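Leucine aminopeptidase (Fimbriiglobus ruber, PDB 7D1B) probably acts as a zinc-dependent glutaminyl cyclase of the M28 aminopeptidase family, turning N-terminal glutamine of peptides into pyroglutamate. Local coordinates at residues R67-P72 with H130-P135. Residues are numbered along the deposited sequence; the frame is centred on the assembly and turned at random.
Sequences RISGTP and HYDTRP
Thr133 and Arg67 exchange two hydrogen bonds, a compact example of how one residue can tie two irregular loops together. Arg67 N donates to Thr133 OG1 (2.9 Å), and Thr133 N returns a bond to Arg67 O (3.0 Å), arriving from well above the carbonyl plane. With chi1 at 61°, Thr133 OG1 sits between its own backbone N and carbonyl carbon, while CG2 lies over one face of the Arg67 guanidinium, offset toward its rim and 3.4 Å from Arg67 NH1. Replacing Thr133 by a valine would probably leave Arg67 N without its acceptor. The guanidinium, buried and bent round at chi2 and chi3, is further held by Gly65 O, Ala151 O and Thr157 OG1.

Water extends the polar network. One molecule accepts from Ser69 N and donates to Asp132 OD2 and Thr133 O; another links Arg67 NH1 to Tyr131 O.

The 130-135 loop follows strand 123-130 of the central mixed sheet, placing the contact beside the zinc site of this M28 fold. Here His130 ND1 donates to Asp132 OD1 (2.8 Å), while His130 NE2 bonds the zinc ligand Asp155 and Arg134 forms a salt bridge with the zinc ligand Glu188.

Apolar packing lies along the partly exposed flank, where Ile68 CD1 reaches Pro135 CA (3.8 Å) and Ile68 CG2 meets Pro135 CG (4.1 Å). Beyond it, a type II turn runs from Ile68 to Thr71, its backbone bond from Thr71 N to Ile68 O weak, and Thr71 OG1 donates to the same Ile68 O (2.7 Å), with Thr71 at the N-cap position of helix 72-87.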
ATOM      1  N   ARG A  67      -3.111  -2.493 -15.066  1.00 13.85           N
ATOM      2  CA  ARG A  67      -4.188  -1.766 -14.410  1.00 13.19           C
ATOM      3  C   ARG A  67      -3.811  -0.291 -14.342  1.00 13.07           C
ATOM      4  O   ARG A  67      -3.755   0.323 -13.269  1.00 13.42           O
ATOM      5  CB  ARG A  67      -4.443  -2.364 -13.021  1.00 14.11           C
ATOM      6  CG  ARG A  67      -5.028  -3.779 -13.066  1.00 15.50           C
ATOM      7  CD  ARG A  67      -4.247  -4.703 -12.131  1.00 15.51           C
ATOM      8  NE  ARG A  67      -3.025  -5.137 -12.788  1.00 14.34           N
ATOM      9  CZ  ARG A  67      -1.867  -5.414 -12.187  1.00 15.64           C
ATOM     10  NH1 ARG A  67      -1.699  -5.202 -10.899  1.00 17.12           N
ATOM     11  NH2 ARG A  67      -0.854  -5.892 -12.919  1.00 17.26           N
ATOM     12  N   ILE A  68      -3.517   0.282 -15.505  1.00 13.34           N
ATOM     13  CA  ILE A  68      -3.157   1.692 -15.594  1.00 13.64           C
ATOM     14  C   ILE A  68      -4.389   2.538 -15.268  1.00 12.42           C
ATOM     15  O   ILE A  68      -5.526   2.161 -15.589  1.00 13.80           O
ATOM     16  CB  ILE A  68      -2.643   1.967 -17.020  1.00 13.99           C
ATOM     17  CG1 ILE A  68      -1.371   1.143 -17.302  1.00 15.19           C
ATOM     18  CG2 ILE A  68      -2.423   3.453 -17.233  1.00 14.68           C
ATOM     19  CD1 ILE A  68      -1.028   1.040 -18.788  1.00 15.83           C
ATOM     20  N   SER A  69      -4.187   3.673 -14.601  1.00 12.94           N
ATOM     21  CA  SER A  69      -5.321   4.548 -14.295  1.00 13.13           C
ATOM     22  C   SER A  69      -6.154   4.809 -15.546  1.00 13.79           C
ATOM     23  O   SER A  69      -5.616   5.040 -16.634  1.00 14.58           O
ATOM     24  CB  SER A  69      -4.837   5.891 -13.766  1.00 13.62           C
ATOM     25  OG  SER A  69      -4.153   5.725 -12.554  1.00 13.08           O
ATOM     26  N   GLY A  70      -7.475   4.782 -15.381  1.00 14.00           N
ATOM     27  CA  GLY A  70      -8.382   5.183 -16.437  1.00 15.81           C
ATOM     28  C   GLY A  70      -8.612   4.146 -17.507  1.00 16.04           C
ATOM     29  O   GLY A  70      -9.102   4.500 -18.581  1.00 20.13           O
ATOM     30  N   THR A  71      -8.277   2.879 -17.255  1.00 15.59           N
ATOM     31  CA  THR A  71      -8.363   1.833 -18.264  1.00 15.98           C
ATOM     32  C   THR A  71      -9.307   0.721 -17.827  1.00 16.03           C
ATOM     33  O   THR A  71      -9.598   0.562 -16.631  1.00 16.28           O
ATOM     34  CB  THR A  71      -6.992   1.205 -18.558  1.00 16.05           C
ATOM     35  OG1 THR A  71      -6.530   0.500 -17.394  1.00 15.87           O
ATOM     36  CG2 THR A  71      -5.974   2.259 -18.996  1.00 17.33           C
ATOM     37  N   PRO A  72      -9.757  -0.108 -18.770  1.00 16.95           N
ATOM     38  CA  PRO A  72     -10.606  -1.251 -18.395  1.00 17.64           C
ATOM     39  C   PRO A  72      -9.968  -2.202 -17.401  1.00 16.25           C
ATOM     40  O   PRO A  72     -10.689  -2.766 -16.570  1.00 16.49           O
ATOM     41  CB  PRO A  72     -10.870  -1.930 -19.744  1.00 19.43           C
ATOM     42  CG  PRO A  72     -10.816  -0.768 -20.738  1.00 19.82           C
ATOM     43  CD  PRO A  72      -9.681   0.075 -20.235  1.00 18.29           C
ATOM     44  N   HIS A 130      -0.761   1.766  -3.234  1.00 10.85           N
ATOM     45  CA  HIS A 130      -1.323   2.152  -4.527  1.00 11.16           C
ATOM     46  C   HIS A 130      -1.811   0.903  -5.251  1.00 10.56           C
ATOM     47  O   HIS A 130      -1.459  -0.226  -4.887  1.00 11.52           O
ATOM     48  CB  HIS A 130      -0.366   3.019  -5.366  1.00 11.27           C
ATOM     49  CG  HIS A 130       0.652   2.264  -6.176  1.00 11.39           C
ATOM     50  ND1 HIS A 130       0.598   2.201  -7.553  1.00 12.39           N
ATOM     51  CD2 HIS A 130       1.794   1.628  -5.819  1.00 12.38           C
ATOM     52  CE1 HIS A 130       1.648   1.535  -8.005  1.00 13.07           C
ATOM     53  NE2 HIS A 130       2.389   1.174  -6.974  1.00 12.55           N
ATOM     54  N   TYR A 131      -2.654   1.095  -6.267  1.00 11.31           N
ATOM     55  CA  TYR A 131      -3.101  -0.046  -7.051  1.00 11.59           C
ATOM     56  C   TYR A 131      -3.174   0.242  -8.545  1.00 11.66           C
ATOM     57  O   TYR A 131      -3.496  -0.671  -9.309  1.00 12.60           O
ATOM     58  CB  TYR A 131      -4.395  -0.691  -6.512  1.00 12.35           C
ATOM     59  CG  TYR A 131      -5.716   0.029  -6.737  1.00 11.62           C
ATOM     60  CD1 TYR A 131      -5.828   1.419  -6.784  1.00 13.57           C
ATOM     61  CD2 TYR A 131      -6.874  -0.710  -6.846  1.00 12.76           C
ATOM     62  CE1 TYR A 131      -7.074   2.038  -6.967  1.00 12.90           C
ATOM     63  CE2 TYR A 131      -8.109  -0.108  -7.027  1.00 14.80           C
ATOM     64  CZ  TYR A 131      -8.208   1.264  -7.090  1.00 13.15           C
ATOM     65  OH  TYR A 131      -9.454   1.821  -7.272  1.00 14.68           O
ATOM     66  N   ASP A 132      -2.870   1.458  -8.994  1.00 11.94           N
ATOM     67  CA  ASP A 132      -2.611   1.657 -10.413  1.00 12.18           C
ATOM     68  C   ASP A 132      -1.259   1.049 -10.758  1.00 12.19           C
ATOM     69  O   ASP A 132      -0.382   0.925  -9.907  1.00 14.81           O
ATOM     70  CB  ASP A 132      -2.642   3.144 -10.768  1.00 12.84           C
ATOM     71  CG  ASP A 132      -1.509   3.925 -10.115  1.00 12.31           C
ATOM     72  OD1 ASP A 132      -1.319   3.822  -8.872  1.00 12.83           O
ATOM     73  OD2 ASP A 132      -0.820   4.679 -10.839  1.00 12.85           O
ATOM     74  N   THR A 133      -1.079   0.659 -12.011  1.00 12.28           N
ATOM     75  CA  THR A 133       0.221   0.173 -12.450  1.00 12.85           C
ATOM     76  C   THR A 133       0.846   1.181 -13.398  1.00 12.09           C
ATOM     77  O   THR A 133       0.157   1.817 -14.208  1.00 12.91           O
ATOM     78  CB  THR A 133       0.166  -1.235 -13.058  1.00 13.66           C
ATOM     79  OG1 THR A 133      -0.682  -1.258 -14.219  1.00 13.98           O
ATOM     80  CG2 THR A 133      -0.342  -2.251 -12.030  1.00 14.85           C
ATOM     81  N   ARG A 134       2.157   1.325 -13.299  1.00 12.97           N
ATOM     82  CA  ARG A 134       2.870   2.288 -14.121  1.00 13.35           C
ATOM     83  C   ARG A 134       2.708   1.924 -15.597  1.00 13.46           C
ATOM     84  O   ARG A 134       2.740   0.742 -15.951  1.00 14.01           O
ATOM     85  CB  ARG A 134       4.347   2.241 -13.756  1.00 13.94           C
ATOM     86  CG  ARG A 134       5.135   3.443 -14.211  1.00 14.17           C
ATOM     87  CD  ARG A 134       6.593   3.310 -13.771  1.00 14.90           C
ATOM     88  NE  ARG A 134       7.385   4.430 -14.245  1.00 15.05           N
ATOM     89  CZ  ARG A 134       7.690   5.521 -13.549  1.00 14.49           C
ATOM     90  NH1 ARG A 134       8.388   6.490 -14.139  1.00 15.96           N
ATOM     91  NH2 ARG A 134       7.281   5.670 -12.293  1.00 15.71           N
ATOM     92  N   PRO A 135       2.549   2.905 -16.489  1.00 13.55           N
ATOM     93  CA  PRO A 135       2.295   2.554 -17.895  1.00 14.68           C
ATOM     94  C   PRO A 135       3.419   1.778 -18.548  1.00 14.99           C
ATOM     95  O   PRO A 135       3.151   1.003 -19.473  1.00 17.78           O
ATOM     96  CB  PRO A 135       2.045   3.914 -18.565  1.00 15.06           C
ATOM     97  CG  PRO A 135       1.446   4.745 -17.438  1.00 15.53           C
ATOM     98  CD  PRO A 135       2.255   4.325 -16.218  1.00 13.97           C
TER
HETATM   99  O   HOH W   1      -2.679  -3.657  -8.822  1.00 18.57           O
HETATM  100  O   HOH W   2      -1.294   4.267 -13.715  1.00 13.35           O